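Local coordinates for homocysteine S-methyltransferase (PDB 5DMM), which catalyses methyl transfer from S-methylmethionine, or less efficiently S-adenosylmethionine, to homocysteine, yielding methionine, and uses zinc as cofactor, at residues L98-R103 with L116-S121; L17-A22 with A289-G294; G21-E26 with R52-D57. One frame throughout, in Å; residues are numbered along the deposited sequence.

Interaction 1 of 3, residues L98-R103 with L116-S121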
ATOM      1  N   LEU A  98      -1.759 -13.519   7.862  1.00 15.17           N
ATOM      2  CA  LEU A  98      -2.403 -14.222   6.748  1.00 17.40           C
ATOM      3  C   LEU A  98      -1.598 -14.066   5.469  1.00 16.08           C
ATOM      4  O   LEU A  98      -1.520 -14.997   4.668  1.00 14.34           O
ATOM      5  CB  LEU A  98      -3.828 -13.719   6.528  1.00 15.64           C
ATOM      6  CG  LEU A  98      -4.818 -14.046   7.647  1.00 15.28           C
ATOM      7  CD1 LEU A  98      -6.095 -13.242   7.464  1.00 18.61           C
ATOM      8  CD2 LEU A  98      -5.124 -15.552   7.630  1.00 18.95           C
ATOM      9  N   ALA A  99      -0.983 -12.904   5.274  1.00 14.82           N
ATOM     10  CA  ALA A  99      -0.140 -12.726   4.095  1.00 16.11           C
ATOM     11  C   ALA A  99       1.136 -13.557   4.230  1.00 16.01           C
ATOM     12  O   ALA A  99       1.632 -14.122   3.247  1.00 16.55           O
ATOM     13  CB  ALA A  99       0.202 -11.231   3.877  1.00 14.21           C
ATOM     14  N   ARG A 100       1.680 -13.625   5.442  1.00 14.30           N
ATOM     15  CA  ARG A 100       2.885 -14.417   5.667  1.00 15.55           C
ATOM     16  C   ARG A 100       2.579 -15.905   5.470  1.00 18.09           C
ATOM     17  O   ARG A 100       3.409 -16.648   4.941  1.00 18.23           O
ATOM     18  CB  ARG A 100       3.451 -14.156   7.068  1.00 16.25           C
ATOM     19  CG  ARG A 100       3.949 -12.721   7.278  1.00 17.21           C
ATOM     20  CD  ARG A 100       4.461 -12.536   8.696  1.00 23.66           C
ATOM     21  NE  ARG A 100       5.591 -13.423   8.938  1.00 30.82           N
ATOM     22  CZ  ARG A 100       6.040 -13.778  10.137  1.00 37.64           C
ATOM     23  NH1 ARG A 100       5.450 -13.329  11.238  1.00 39.21           N
ATOM     24  NH2 ARG A 100       7.085 -14.591  10.230  1.00 40.07           N
ATOM     25  N   LYS A 101       1.387 -16.330   5.890  1.00 18.37           N
ATOM     26  CA  LYS A 101       0.962 -17.717   5.691  1.00 19.63           C
ATOM     27  C   LYS A 101       0.836 -18.044   4.209  1.00 22.02           C
ATOM     28  O   LYS A 101       1.215 -19.131   3.786  1.00 23.36           O
ATOM     29  CB  LYS A 101      -0.372 -17.997   6.392  1.00 17.62           C
ATOM     30  CG  LYS A 101      -0.323 -17.956   7.922  1.00 28.27           C
ATOM     31  CD  LYS A 101       0.373 -19.165   8.512  1.00 31.65           C
ATOM     32  CE  LYS A 101       0.206 -19.212  10.031  1.00 40.87           C
ATOM     33  NZ  LYS A 101      -1.229 -19.245  10.448  1.00 41.18           N
ATOM     34  N   ALA A 102       0.304 -17.106   3.423  1.00 17.24           N
ATOM     35  CA  ALA A 102       0.204 -17.300   1.977  1.00 17.60           C
ATOM     36  C   ALA A 102       1.587 -17.390   1.320  1.00 16.99           C
ATOM     37  O   ALA A 102       1.786 -18.152   0.369  1.00 16.46           O
ATOM     38  CB  ALA A 102      -0.609 -16.180   1.339  1.00 19.08           C
ATOM     39  N   ARG A 103       2.538 -16.612   1.832  1.00 19.59           N
ATOM     40  CA  ARG A 103       3.914 -16.662   1.351  1.00 18.91           C
ATOM     41  C   ARG A 103       4.563 -18.012   1.663  1.00 20.24           C
ATOM     42  O   ARG A 103       5.275 -18.578   0.825  1.00 21.21           O
ATOM     43  CB  ARG A 103       4.741 -15.532   1.963  1.00 18.40           C
ATOM     44  CG  ARG A 103       6.213 -15.565   1.546  1.00 20.70           C
ATOM     45  CD  ARG A 103       6.958 -14.309   2.007  1.00 16.92           C
ATOM     46  NE  ARG A 103       6.976 -14.186   3.463  1.00 19.84           N
ATOM     47  CZ  ARG A 103       7.402 -13.107   4.113  1.00 21.36           C
ATOM     48  NH1 ARG A 103       7.843 -12.052   3.433  1.00 16.79           N
ATOM     49  NH2 ARG A 103       7.377 -13.080   5.439  1.00 17.34           N
ATOM     50  N   LEU A 116      10.042 -13.006  -1.645  1.00 18.62           N
ATOM     51  CA  LEU A 116       8.677 -12.483  -1.611  1.00 16.35           C
ATOM     52  C   LEU A 116       8.508 -11.613  -0.358  1.00 19.61           C
ATOM     53  O   LEU A 116       9.005 -11.952   0.721  1.00 21.91           O
ATOM     54  CB  LEU A 116       7.640 -13.615  -1.618  1.00 16.79           C
ATOM     55  CG  LEU A 116       7.652 -14.604  -2.786  1.00 21.36           C
ATOM     56  CD1 LEU A 116       6.524 -15.608  -2.640  1.00 18.20           C
ATOM     57  CD2 LEU A 116       7.548 -13.882  -4.131  1.00 18.42           C
ATOM     58  N   LEU A 117       7.806 -10.496  -0.506  1.00 16.02           N
ATOM     59  CA  LEU A 117       7.650  -9.542   0.581  1.00 15.08           C
ATOM     60  C   LEU A 117       6.200  -9.443   1.065  1.00 15.10           C
ATOM     61  O   LEU A 117       5.256  -9.825   0.349  1.00 16.17           O
ATOM     62  CB  LEU A 117       8.140  -8.166   0.143  1.00 16.24           C
ATOM     63  CG  LEU A 117       9.615  -8.086  -0.271  1.00 19.09           C
ATOM     64  CD1 LEU A 117       9.939  -6.707  -0.804  1.00 18.32           C
ATOM     65  CD2 LEU A 117      10.513  -8.454   0.902  1.00 17.45           C
ATOM     66  N   VAL A 118       6.044  -8.949   2.291  1.00 15.90           N
ATOM     67  CA  VAL A 118       4.740  -8.566   2.822  1.00 15.27           C
ATOM     68  C   VAL A 118       4.802  -7.096   3.257  1.00 16.49           C
ATOM     69  O   VAL A 118       5.630  -6.718   4.091  1.00 15.72           O
ATOM     70  CB  VAL A 118       4.318  -9.447   4.018  1.00 16.68           C
ATOM     71  CG1 VAL A 118       2.992  -8.955   4.622  1.00 15.03           C
ATOM     72  CG2 VAL A 118       4.211 -10.909   3.607  1.00 18.08           C
ATOM     73  N   ALA A 119       3.945  -6.262   2.686  1.00 11.36           N
ATOM     74  CA  ALA A 119       3.922  -4.858   3.065  1.00 13.61           C
ATOM     75  C   ALA A 119       2.679  -4.577   3.882  1.00 12.59           C
ATOM     76  O   ALA A 119       1.577  -4.919   3.459  1.00 13.64           O
ATOM     77  CB  ALA A 119       3.966  -3.972   1.836  1.00 13.48           C
ATOM     78  N   GLY A 120       2.847  -3.937   5.038  1.00 12.85           N
ATOM     79  CA  GLY A 120       1.701  -3.599   5.875  1.00 13.82           C
ATOM     80  C   GLY A 120       1.028  -2.324   5.389  1.00 11.54           C
ATOM     81  O   GLY A 120       1.659  -1.264   5.330  1.00 13.98           O
ATOM     82  N   SER A 121      -0.251  -2.418   5.037  1.00 16.13           N
ATOM     83  CA  SER A 121      -0.970  -1.255   4.530  1.00 14.48           C
ATOM     84  C   SER A 121      -1.264  -0.228   5.624  1.00 15.49           C
ATOM     85  O   SER A 121      -1.876  -0.544   6.662  1.00 13.34           O
ATOM     86  CB  SER A 121      -2.280  -1.663   3.880  1.00 17.00           C
ATOM     87  OG  SER A 121      -3.013  -0.493   3.592  1.00 17.01           O
TER
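Leu116 meets Arg103 through both its side chain and its backbone. The aliphatic part of the arginine slides past the leucine in the opposite direction, with Arg103 CD 3.8 Å from Leu116 CB. Beyond it, Arg103 NH1 donates to Leu116 O over 3.0 Å. The bond is bent, 146° at the hydrogen. The oxygen also lies somewhat out of the guanidinium plane. Arg103 CG stands anti to the backbone N (chi1 177°), and the chain kinks at chi3, which brings NH1 back over the start of the strand. The same nitrogen forms a salt bridge with Asp163 OD2, so NH1 is held by a backbone carbonyl and a carboxylate together.

Leu117 points its side chain away from the helix, and its CA passes 3.8 Å from Arg103 NH1 near the guanidinium edge. Strand 117-122 and helix 85-109 belong to a TIM barrel, the (beta/alpha)8 fold. The helix packs on the outside of the barrel and runs almost antiparallel to the strand, 169° between the two segments. It is the return leg of the beta-alpha-beta crossover from strand 65-67.

Val118 is the main apolar residue of the strand here. Val118 CG1 packs on Ala99 CB at 3.7 Å. Val118 CG2 sits over one face of the Arg103 guanidinium, offset toward its rim and 3.8 Å from Arg103 NH1. Val118 CG2 also meets Arg100 CG at 4.1 Å, at the margin of the contact. The backbone N of Val118 donates to Asp163 OD2, so this carboxylate receives both the strand and the helix arginine.

Farther along, Ser121 enters the homocysteine pocket, where its OG bonds to Glu168 OE2 and weakly to the ligand carboxylate.

Interaction 2 of 3, residues L17-A22 with A289-G294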
ATOM      1  N   LEU A  17       9.716  -4.835  -9.738  1.00 16.91           N
ATOM      2  CA  LEU A  17       9.147  -5.613  -8.639  1.00 22.60           C
ATOM      3  C   LEU A  17       7.627  -5.539  -8.744  1.00 18.62           C
ATOM      4  O   LEU A  17       7.069  -4.441  -8.708  1.00 20.88           O
ATOM      5  CB  LEU A  17       9.623  -5.039  -7.296  1.00 21.00           C
ATOM      6  CG  LEU A  17       9.589  -5.789  -5.975  1.00 28.80           C
ATOM      7  CD1 LEU A  17      10.531  -5.078  -5.009  1.00 27.48           C
ATOM      8  CD2 LEU A  17       8.176  -5.860  -5.409  1.00 26.62           C
ATOM      9  N   LEU A  18       6.937  -6.674  -8.856  1.00 15.59           N
ATOM     10  CA  LEU A  18       5.487  -6.606  -9.012  1.00 13.75           C
ATOM     11  C   LEU A  18       4.785  -6.577  -7.659  1.00 15.11           C
ATOM     12  O   LEU A  18       5.125  -7.335  -6.752  1.00 14.41           O
ATOM     13  CB  LEU A  18       4.949  -7.781  -9.852  1.00 14.59           C
ATOM     14  CG  LEU A  18       5.294  -7.768 -11.347  1.00 17.60           C
ATOM     15  CD1 LEU A  18       4.628  -8.950 -12.027  1.00 18.83           C
ATOM     16  CD2 LEU A  18       4.867  -6.455 -12.014  1.00 15.10           C
ATOM     17  N   LEU A  19       3.816  -5.682  -7.528  1.00 14.11           N
ATOM     18  CA  LEU A  19       2.964  -5.646  -6.345  1.00 13.70           C
ATOM     19  C   LEU A  19       1.750  -6.527  -6.584  1.00 14.94           C
ATOM     20  O   LEU A  19       1.694  -7.262  -7.575  1.00 16.16           O
ATOM     21  CB  LEU A  19       2.546  -4.209  -6.026  1.00 12.88           C
ATOM     22  CG  LEU A  19       3.720  -3.235  -5.887  1.00 17.58           C
ATOM     23  CD1 LEU A  19       3.238  -1.826  -5.544  1.00 16.97           C
ATOM     24  CD2 LEU A  19       4.698  -3.740  -4.845  1.00 17.72           C
ATOM     25  N   ASP A  20       0.784  -6.473  -5.673  1.00 13.61           N
ATOM     26  CA  ASP A  20      -0.442  -7.219  -5.878  1.00 16.04           C
ATOM     27  C   ASP A  20      -1.509  -6.272  -6.394  1.00 16.14           C
ATOM     28  O   ASP A  20      -1.201  -5.173  -6.850  1.00 18.89           O
ATOM     29  CB  ASP A  20      -0.894  -7.907  -4.578  1.00 13.13           C
ATOM     30  CG  ASP A  20      -1.174  -6.925  -3.456  1.00 17.66           C
ATOM     31  OD1 ASP A  20      -0.926  -5.707  -3.610  1.00 18.64           O
ATOM     32  OD2 ASP A  20      -1.644  -7.387  -2.394  1.00 16.35           O
ATOM     33  N   GLY A  21      -2.762  -6.695  -6.302  1.00 17.13           N
ATOM     34  CA  GLY A  21      -3.877  -5.869  -6.725  1.00 14.80           C
ATOM     35  C   GLY A  21      -4.944  -5.837  -5.649  1.00 17.27           C
ATOM     36  O   GLY A  21      -4.681  -6.205  -4.502  1.00 18.90           O
ATOM     37  N   ALA A  22      -6.159  -5.443  -6.025  1.00 17.78           N
ATOM     38  CA  ALA A  22      -7.229  -5.267  -5.046  1.00 18.74           C
ATOM     39  C   ALA A  22      -7.633  -6.576  -4.356  1.00 17.43           C
ATOM     40  O   ALA A  22      -7.674  -7.649  -4.961  1.00 17.04           O
ATOM     41  CB  ALA A  22      -8.447  -4.623  -5.711  1.00 21.48           C
ATOM     42  N   ALA A 289       9.635   3.926 -12.651  1.00 14.20           N
ATOM     43  CA  ALA A 289       8.821   3.038 -11.814  1.00 15.04           C
ATOM     44  C   ALA A 289       9.536   1.703 -11.678  1.00 15.37           C
ATOM     45  O   ALA A 289      10.040   1.159 -12.673  1.00 16.47           O
ATOM     46  CB  ALA A 289       7.423   2.841 -12.407  1.00 14.11           C
ATOM     47  N   ARG A 290       9.621   1.194 -10.453  1.00 13.80           N
ATOM     48  CA  ARG A 290      10.197  -0.133 -10.237  1.00 15.58           C
ATOM     49  C   ARG A 290       9.340  -1.017  -9.321  1.00 15.38           C
ATOM     50  O   ARG A 290       9.664  -2.179  -9.096  1.00 18.68           O
ATOM     51  CB  ARG A 290      11.608  -0.015  -9.677  1.00 14.52           C
ATOM     52  CG  ARG A 290      12.552   0.715 -10.624  1.00 12.86           C
ATOM     53  CD  ARG A 290      14.001   0.629 -10.170  1.00 17.97           C
ATOM     54  NE  ARG A 290      14.526  -0.723 -10.336  1.00 18.07           N
ATOM     55  CZ  ARG A 290      15.712  -1.129  -9.894  1.00 21.12           C
ATOM     56  NH1 ARG A 290      16.517  -0.284  -9.253  1.00 20.58           N
ATOM     57  NH2 ARG A 290      16.087  -2.387 -10.090  1.00 17.18           N
ATOM     58  N   LEU A 291       8.262  -0.452  -8.795  1.00 15.32           N
ATOM     59  CA  LEU A 291       7.290  -1.231  -8.014  1.00 14.57           C
ATOM     60  C   LEU A 291       5.948  -0.994  -8.665  1.00 14.25           C
ATOM     61  O   LEU A 291       5.437   0.125  -8.631  1.00 16.88           O
ATOM     62  CB  LEU A 291       7.263  -0.808  -6.536  1.00 13.72           C
ATOM     63  CG  LEU A 291       8.386  -1.264  -5.597  1.00 15.96           C
ATOM     64  CD1 LEU A 291       9.688  -0.569  -5.924  1.00 20.08           C
ATOM     65  CD2 LEU A 291       8.040  -1.030  -4.125  1.00 16.48           C
ATOM     66  N   ILE A 292       5.380  -2.041  -9.270  1.00 15.66           N
ATOM     67  CA  ILE A 292       4.209  -1.891 -10.111  1.00 12.15           C
ATOM     68  C   ILE A 292       3.121  -2.915  -9.737  1.00 13.99           C
ATOM     69  O   ILE A 292       3.387  -4.108  -9.616  1.00 16.80           O
ATOM     70  CB  ILE A 292       4.582  -2.044 -11.595  1.00 15.09           C
ATOM     71  CG1 ILE A 292       5.684  -1.034 -11.943  1.00 17.58           C
ATOM     72  CG2 ILE A 292       3.359  -1.864 -12.499  1.00 14.08           C
ATOM     73  CD1 ILE A 292       6.033  -0.977 -13.389  1.00 19.87           C
ATOM     74  N   GLY A 293       1.905  -2.431  -9.536  1.00 13.69           N
ATOM     75  CA  GLY A 293       0.784  -3.319  -9.269  1.00 13.20           C
ATOM     76  C   GLY A 293      -0.529  -2.673  -9.634  1.00 15.92           C
ATOM     77  O   GLY A 293      -0.579  -1.822 -10.515  1.00 14.37           O
ATOM     78  N   GLY A 294      -1.595  -3.068  -8.939  1.00 14.71           N
ATOM     79  CA  GLY A 294      -2.918  -2.534  -9.222  1.00 15.27           C
ATOM     80  C   GLY A 294      -3.644  -2.084  -7.973  1.00 13.32           C
ATOM     81  O   GLY A 294      -3.387  -2.574  -6.872  1.00 15.83           O
TER
HETATM   82  O   HOH W   1      -2.512  -3.584  -4.174  1.00 29.97           O
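Leu17 pairs with Leu291 in a parallel bridge, bonding to the residues on either side of it. Leu17 N donates to Arg290 O at 2.7 Å, and Ile292 N returns a bond to Leu17 O at 3.0 Å that lies nearly along the carbonyl axis. Leu19 N then donates to Ile292 O at 2.6 Å. This bond is straight at the hydrogen, 171°, but the donor stands above the carbonyl plane. Past the regular strands the pairing goes on, with Gly294 N bonded to Asp20 O at 3.0 Å. Gly21 CA adds a CA-H...O contact to Gly294 O.

Gly293, without a side chain, lies close to Leu19 CB, with Gly293 CA at 3.8 Å.

Strand 17-18 is the first of the eight-stranded TIM barrel and strand 289-292 is the last, so this first-to-last pairing closes the barrel. Leu17 and Leu291 share one face of the sheet, and their side chains meet CB to CG at 4.3 Å; Leu17 also touches Leu7. Leu18 and Ile292 share the other face and pack under helix 300-309, both against Leu306. Leu18 CG lies anti to its carbonyl carbon (chi1 -70°), which brings CD2 back to 3.7 Å from Ile292 O.

Farther out, a water within 2.7 Å of Asp20 OD1 can bridge it to Gly294 O, although more acceptors surround this water than it has protons. Asp20 OD2 accepts from Ile67 N, and so ties the loop after the first strand to strand 65-67; Ile67 lines the homocysteine pocket. Arg290 reaches across to the residues that precede strand 17-18, where its guanidinium donates to carbonyls of Leu11, Gln14 and Asp15. After Gly294 the chain passes to Cys295, a ligand of the zinc ion.

Interaction 3 of 3, residues G21-E26 with R52-D57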
ATOM      1  N   GLY A  21      -2.762  -6.695  -6.302  1.00 17.13           N
ATOM      2  CA  GLY A  21      -3.877  -5.869  -6.725  1.00 14.80           C
ATOM      3  C   GLY A  21      -4.944  -5.837  -5.649  1.00 17.27           C
ATOM      4  O   GLY A  21      -4.681  -6.205  -4.502  1.00 18.90           O
ATOM      5  N   ALA A  22      -6.159  -5.443  -6.025  1.00 17.78           N
ATOM      6  CA  ALA A  22      -7.229  -5.267  -5.046  1.00 18.74           C
ATOM      7  C   ALA A  22      -7.633  -6.576  -4.356  1.00 17.43           C
ATOM      8  O   ALA A  22      -7.674  -7.649  -4.961  1.00 17.04           O
ATOM      9  CB  ALA A  22      -8.447  -4.623  -5.711  1.00 21.48           C
ATOM     10  N   MET A  23      -7.953  -6.453  -3.075  1.00 18.91           N
ATOM     11  CA  MET A  23      -8.404  -7.558  -2.242  1.00 18.15           C
ATOM     12  C   MET A  23      -9.910  -7.743  -2.420  1.00 23.69           C
ATOM     13  O   MET A  23     -10.399  -8.869  -2.554  1.00 20.75           O
ATOM     14  CB  MET A  23      -8.023  -7.264  -0.776  1.00 23.63           C
ATOM     15  CG  MET A  23      -8.606  -8.159   0.305  1.00 24.64           C
ATOM     16  SD  MET A  23      -8.103  -9.878   0.150  1.00 24.56           S
ATOM     17  CE  MET A  23      -6.338  -9.834   0.486  1.00 20.78           C
ATOM     18  N   ALA A  24     -10.629  -6.624  -2.464  1.00 21.21           N
ATOM     19  CA  ALA A  24     -12.097  -6.619  -2.453  1.00 29.32           C
ATOM     20  C   ALA A  24     -12.737  -7.382  -3.611  1.00 29.64           C
ATOM     21  O   ALA A  24     -13.687  -8.143  -3.400  1.00 27.04           O
ATOM     22  CB  ALA A  24     -12.604  -5.184  -2.450  1.00 28.83           C
ATOM     23  N   THR A  25     -12.231  -7.161  -4.826  1.00 26.17           N
ATOM     24  CA  THR A  25     -12.757  -7.831  -6.019  1.00 29.43           C
ATOM     25  C   THR A  25     -12.780  -9.339  -5.836  1.00 26.81           C
ATOM     26  O   THR A  25     -13.778 -10.004  -6.117  1.00 23.01           O
ATOM     27  CB  THR A  25     -11.918  -7.506  -7.279  1.00 30.17           C
ATOM     28  OG1 THR A  25     -10.527  -7.726  -6.999  1.00 24.67           O
ATOM     29  CG2 THR A  25     -12.110  -6.069  -7.699  1.00 29.46           C
ATOM     30  N   GLU A  26     -11.664  -9.862  -5.350  1.00 24.93           N
ATOM     31  CA  GLU A  26     -11.474 -11.291  -5.195  1.00 21.17           C
ATOM     32  C   GLU A  26     -12.328 -11.863  -4.074  1.00 23.35           C
ATOM     33  O   GLU A  26     -12.850 -12.965  -4.196  1.00 21.90           O
ATOM     34  CB  GLU A  26      -9.996 -11.592  -4.949  1.00 25.55           C
ATOM     35  CG  GLU A  26      -9.195 -11.747  -6.238  1.00 29.50           C
ATOM     36  CD  GLU A  26      -9.122 -13.195  -6.697  1.00 28.26           C
ATOM     37  OE1 GLU A  26      -9.213 -14.097  -5.832  1.00 30.36           O
ATOM     38  OE2 GLU A  26      -8.973 -13.437  -7.913  1.00 24.42           O
ATOM     39  N   ARG A  52      -6.271 -15.043   3.046  1.00 17.56           N
ATOM     40  CA  ARG A  52      -5.051 -15.800   2.793  1.00 15.69           C
ATOM     41  C   ARG A  52      -5.056 -16.377   1.372  1.00 18.33           C
ATOM     42  O   ARG A  52      -4.029 -16.353   0.683  1.00 19.19           O
ATOM     43  CB  ARG A  52      -4.905 -16.918   3.830  1.00 21.55           C
ATOM     44  CG  ARG A  52      -3.674 -17.800   3.691  1.00 20.83           C
ATOM     45  CD  ARG A  52      -3.968 -19.185   4.293  1.00 28.77           C
ATOM     46  NE  ARG A  52      -4.932 -19.904   3.450  1.00 37.51           N
ATOM     47  CZ  ARG A  52      -5.952 -20.643   3.893  1.00 41.25           C
ATOM     48  NH1 ARG A  52      -6.175 -20.796   5.192  1.00 41.49           N
ATOM     49  NH2 ARG A  52      -6.758 -21.236   3.022  1.00 42.96           N
ATOM     50  N   GLU A  53      -6.211 -16.882   0.939  1.00 19.09           N
ATOM     51  CA  GLU A  53      -6.346 -17.438  -0.408  1.00 17.63           C
ATOM     52  C   GLU A  53      -6.094 -16.371  -1.478  1.00 18.52           C
ATOM     53  O   GLU A  53      -5.454 -16.635  -2.499  1.00 19.56           O
ATOM     54  CB  GLU A  53      -7.730 -18.069  -0.586  1.00 21.72           C
ATOM     55  CG  GLU A  53      -7.872 -19.410   0.134  1.00 26.34           C
ATOM     56  CD  GLU A  53      -9.260 -20.039  -0.003  1.00 34.42           C
ATOM     57  OE1 GLU A  53      -9.968 -19.726  -0.987  1.00 43.64           O
ATOM     58  OE2 GLU A  53      -9.641 -20.849   0.881  1.00 34.94           O
ATOM     59  N   VAL A  54      -6.602 -15.164  -1.253  1.00 16.56           N
ATOM     60  CA  VAL A  54      -6.397 -14.098  -2.229  1.00 17.13           C
ATOM     61  C   VAL A  54      -4.924 -13.698  -2.305  1.00 15.73           C
ATOM     62  O   VAL A  54      -4.398 -13.465  -3.401  1.00 14.30           O
ATOM     63  CB  VAL A  54      -7.250 -12.860  -1.910  1.00 16.44           C
ATOM     64  CG1 VAL A  54      -6.871 -11.715  -2.857  1.00 17.73           C
ATOM     65  CG2 VAL A  54      -8.729 -13.198  -2.036  1.00 17.30           C
ATOM     66  N   HIS A  55      -4.253 -13.630  -1.157  1.00 15.00           N
ATOM     67  CA  HIS A  55      -2.817 -13.332  -1.172  1.00 17.99           C
ATOM     68  C   HIS A  55      -2.069 -14.414  -1.969  1.00 16.00           C
ATOM     69  O   HIS A  55      -1.180 -14.126  -2.776  1.00 14.66           O
ATOM     70  CB  HIS A  55      -2.252 -13.236   0.250  1.00 17.43           C
ATOM     71  CG  HIS A  55      -2.664 -12.003   0.998  1.00 16.38           C
ATOM     72  ND1 HIS A  55      -2.514 -10.733   0.486  1.00 15.94           N
ATOM     73  CD2 HIS A  55      -3.194 -11.850   2.236  1.00 14.80           C
ATOM     74  CE1 HIS A  55      -2.940  -9.850   1.377  1.00 15.46           C
ATOM     75  NE2 HIS A  55      -3.352 -10.502   2.447  1.00 13.87           N
ATOM     76  N   LEU A  56      -2.451 -15.669  -1.753  1.00 16.98           N
ATOM     77  CA  LEU A  56      -1.814 -16.776  -2.462  1.00 17.25           C
ATOM     78  C   LEU A  56      -2.079 -16.661  -3.965  1.00 18.91           C
ATOM     79  O   LEU A  56      -1.186 -16.883  -4.786  1.00 17.44           O
ATOM     80  CB  LEU A  56      -2.318 -18.117  -1.926  1.00 17.76           C
ATOM     81  CG  LEU A  56      -1.820 -19.363  -2.665  1.00 20.45           C
ATOM     82  CD1 LEU A  56      -0.296 -19.468  -2.593  1.00 20.84           C
ATOM     83  CD2 LEU A  56      -2.496 -20.623  -2.108  1.00 20.03           C
ATOM     84  N   ASP A  57      -3.309 -16.300  -4.309  1.00 15.91           N
ATOM     85  CA  ASP A  57      -3.706 -16.035  -5.695  1.00 19.28           C
ATOM     86  C   ASP A  57      -2.791 -15.014  -6.387  1.00 18.50           C
ATOM     87  O   ASP A  57      -2.367 -15.189  -7.543  1.00 17.33           O
ATOM     88  CB  ASP A  57      -5.145 -15.523  -5.702  1.00 20.56           C
ATOM     89  CG  ASP A  57      -5.877 -15.834  -6.976  1.00 33.62           C
ATOM     90  OD1 ASP A  57      -5.249 -15.806  -8.062  1.00 36.48           O
ATOM     91  OD2 ASP A  57      -7.096 -16.103  -6.886  1.00 38.57           O
TER
HETATM   92  O   HOH W   2      -7.467 -15.720  -9.532  1.00 25.73           O
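Asp57 OD2 and Glu26 OE1 lie 3.1 Å apart, and Arg30 NH2 forms a salt bridge with each. Both oxygens are acceptors, and the shared arginine probably offsets the repulsion between the two acids. Without its charge the pair would be expected to repel, or one acid to take up a proton more readily. The contact belongs to a TIM barrel. Helix 24-29 follows the first strand, beyond the strand's C-terminal end, and packs against helix 48-61, which runs along the outside of the barrel.

The carboxylates of Glu26 and Asp57 are turned 77° against each other, so they do not stack. A water can donate to Glu26 OE2 at 3.2 Å and weakly to Asp57 OD1. Behind the charges, Glu26 CB packs on Val54 CG2 at 3.6 Å, and the two side chains slide past each other in opposite directions. Glu26 bends sharply at chi2 (-93°), which turns its carboxylate toward Asp57. Putting a lysine in place of Glu26 would probably set a positive charge against Arg30 and cost that arginine one of its two close acid partners.

Val54 faces both partners on the other segment. Val54 CB lies 3.7 Å from Met23 SD, while the Glu26 side chain lies along its methyls. Met23 folds at chi2 and chi3, and this curl carries its terminal methyl beyond Val54 to the ring of His55. Ala99 of helix 85-109 lies over the opposite face of the ring, and Ala102 also touches this histidine. Met23 also lies near the bound homocysteine, about 7 Å away between side chain and ligand. In a CH-pi contact, Met23 CE sits over one face of the His55 ring, offset toward the rim and 3.5 Å from His55 CE1.

All three interactions belong to one TIM barrel, and interactions 1 and 2 share its sheet. Interactions 2 and 3 share Gly21 and Ala22, as strand 17-18 leads into helix 24-29. Interaction 3 closes before interaction 1 opens, and interaction 1 lies inside the long loop that interaction 2 closes. Interactions 1 and 3 have centres 11 Å apart and touch, because Ala102 of helix 85-109 packs on Arg52 and His55 of helix 48-61. The centre of interaction 2 is about 14 Å from each of the other two centres. Interaction 2 closes the barrel beside Cys295, interaction 1 joins an outer helix to a strand ending near Ser121 of the pocket, and interaction 3 joins two helices.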